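Local coordinates for protein leucine aminopeptidase 2 (Saccharomyces cerevisiae, PDB 2XQ0) that cleaves N-terminal residues, preferentially from di- and tripeptides, as a zinc aminopeptidase, and weakly hydrolyses epoxides such as leukotriene A4 in vitro, at residues A[147-150]-A[151-154]. Residues are numbered along the deposited sequence; the frame is centred on the assembly and turned at random.
Sequences EAIH and ARSL. With BES (2-(3-amino-2-hydroxy-4-phenyl-butyrylamino)-4-methyl-pentanoic acid), chain B.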
loop_
_atom_site.group_PDB
_atom_site.type_symbol
_atom_site.label_atom_id
_atom_site.label_comp_id
_atom_site.label_asym_id
_atom_site.label_seq_id
_atom_site.Cartn_x
_atom_site.Cartn_y
_atom_site.Cartn_z
ATOM N N GLU A 147 -6.649 5.210 3.562
ATOM C CA GLU A 147 -5.302 5.598 4.005
ATOM C C GLU A 147 -4.780 6.715 3.109
ATOM O O GLU A 147 -4.939 6.634 1.897
ATOM C CB GLU A 147 -4.353 4.397 3.951
ATOM C CG GLU A 147 -3.061 4.575 4.769
ATOM C CD GLU A 147 -2.242 3.286 4.789
ATOM O OE1 GLU A 147 -2.726 2.297 4.221
ATOM O OE2 GLU A 147 -1.135 3.264 5.349
ATOM N N ALA A 148 -4.179 7.763 3.680
ATOM C CA ALA A 148 -3.924 7.894 5.110
ATOM C C ALA A 148 -5.008 8.664 5.868
ATOM O O ALA A 148 -5.413 8.240 6.953
ATOM C CB ALA A 148 -2.583 8.576 5.337
ATOM N N ILE A 149 -5.449 9.803 5.326
ATOM C CA ILE A 149 -6.481 10.610 6.003
ATOM C C ILE A 149 -7.771 10.859 5.204
ATOM O O ILE A 149 -8.326 11.964 5.214
ATOM C CB ILE A 149 -5.918 11.945 6.494
ATOM C CG1 ILE A 149 -5.331 12.753 5.325
ATOM C CG2 ILE A 149 -4.841 11.683 7.584
ATOM C CD1 ILE A 149 -4.946 14.193 5.713
ATOM N N HIS A 150 -8.272 9.827 4.543
ATOM C CA HIS A 150 -9.528 9.962 3.796
ATOM C C HIS A 150 -10.730 9.400 4.561
ATOM O O HIS A 150 -11.872 9.534 4.106
ATOM C CB HIS A 150 -9.404 9.277 2.430
ATOM C CG HIS A 150 -8.404 9.929 1.528
ATOM N ND1 HIS A 150 -8.598 11.184 0.994
ATOM C CD2 HIS A 150 -7.191 9.516 1.093
ATOM C CE1 HIS A 150 -7.552 11.512 0.257
ATOM N NE2 HIS A 150 -6.687 10.514 0.292
ATOM N N ALA A 151 -10.494 8.760 5.705
ATOM C CA ALA A 151 -11.628 8.248 6.487
ATOM C C ALA A 151 -12.570 9.390 6.852
ATOM O O ALA A 151 -13.792 9.232 6.848
ATOM C CB ALA A 151 -11.157 7.524 7.718
ATOM N N ARG A 152 -11.997 10.551 7.153
ATOM C CA ARG A 152 -12.792 11.743 7.476
ATOM C C ARG A 152 -13.632 12.227 6.282
ATOM O O ARG A 152 -14.464 13.113 6.431
ATOM C CB ARG A 152 -11.880 12.878 7.971
ATOM C CG ARG A 152 -10.943 13.411 6.871
ATOM C CD ARG A 152 -9.834 14.333 7.406
ATOM N NE ARG A 152 -8.913 13.617 8.292
ATOM C CZ ARG A 152 -7.792 14.112 8.818
ATOM N NH1 ARG A 152 -7.418 15.373 8.590
ATOM N NH2 ARG A 152 -7.041 13.334 9.591
ATOM N N SER A 153 -13.423 11.657 5.098
ATOM C CA SER A 153 -14.250 12.053 3.945
ATOM C C SER A 153 -15.367 11.033 3.739
ATOM O O SER A 153 -16.247 11.199 2.871
ATOM C CB SER A 153 -13.379 12.193 2.695
ATOM O OG SER A 153 -14.071 12.765 1.606
ATOM N N LEU A 154 -15.328 9.971 4.546
ATOM C CA LEU A 154 -16.350 8.918 4.512
ATOM C C LEU A 154 -17.295 9.011 5.721
ATOM O O LEU A 154 -18.505 8.857 5.580
ATOM C CB LEU A 154 -15.709 7.525 4.451
ATOM C CG LEU A 154 -16.692 6.353 4.457
ATOM C CD1 LEU A 154 -17.640 6.433 3.250
ATOM C CD2 LEU A 154 -15.993 4.994 4.492
HETATM N N2 BES B . -1.896 0.316 2.362
HETATM C C1 BES B . -0.664 0.262 1.602
HETATM C C6 BES B . -0.765 1.163 0.370
HETATM C C7 BES B . -0.926 2.606 0.793
HETATM C C8 BES B . -0.099 3.132 1.780
HETATM C C12 BES B . -1.909 3.402 0.213
HETATM C C9 BES B . -0.247 4.456 2.177
HETATM C C11 BES B . -2.057 4.728 0.613
HETATM C C10 BES B . -1.225 5.256 1.595
HETATM C C2 BES B . -0.340 -1.176 1.175
HETATM O O2 BES B . -0.243 -2.115 2.256
HETATM C C3 BES B . 0.957 -1.131 0.439
HETATM O O3 BES B . 2.026 -0.940 1.023
HETATM N N1 BES B . 0.756 -1.297 -0.862
HETATM C C4 BES B . 1.738 -1.316 -1.927
HETATM C C13 BES B . 1.987 -2.803 -2.149
HETATM C C14 BES B . 3.464 -3.171 -2.090
HETATM C C15 BES B . 3.622 -4.655 -1.784
HETATM C C16 BES B . 4.227 -2.317 -1.080
HETATM C C5 BES B . 1.061 -0.748 -3.141
HETATM O O1 BES B . 1.758 -0.205 -4.027
HETATM O O4 BES B . -0.191 -0.836 -3.217
#
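I149 and R152 lie side by side, so a branched aliphatic residue backs the flat head of an arginine. CB of I149 sits 3.5 Å above the guanidinium plane, offset toward its rim, and its CG2 comes 3.4 Å from NH2 of R152. A bend at chi3 (65°) turns the arginine's head alongside the isoleucine, while its CG passes 3.4 Å from I149 O. Its NE forms a salt bridge with D159, and NH1 and NH2 donate to the carbonyls of L97 and S20. With R152 replaced by an alanine, D159 would probably lose its charged mate, and the carbonyls of L97 and S20 their donors.

S153 N donates to H150 O over 2.8 Å, and L154 N donates to A151 O over 2.9 Å. T125 holds two side chains, its OG1 bonded to H150 ND1 and its N to S153 OG, which also bonds S72 O.

At the other end a cis peptide joins E147 to A148. Chi1 of -163° swings CG of E147 away from the backbone N, and the extended chain lies along the bestatin phenyl, CD 3.5 Å from C9. OE1 accepts a 2.8 Å hydrogen bond from bestatin N2; a carboxylate suits this amine, consistent with recognition of a peptide's free N-terminus, as in other M1 aminopeptidases. A short 3-10 turn, 151-153, follows directly on the loop whose E147 belongs to the substrate site.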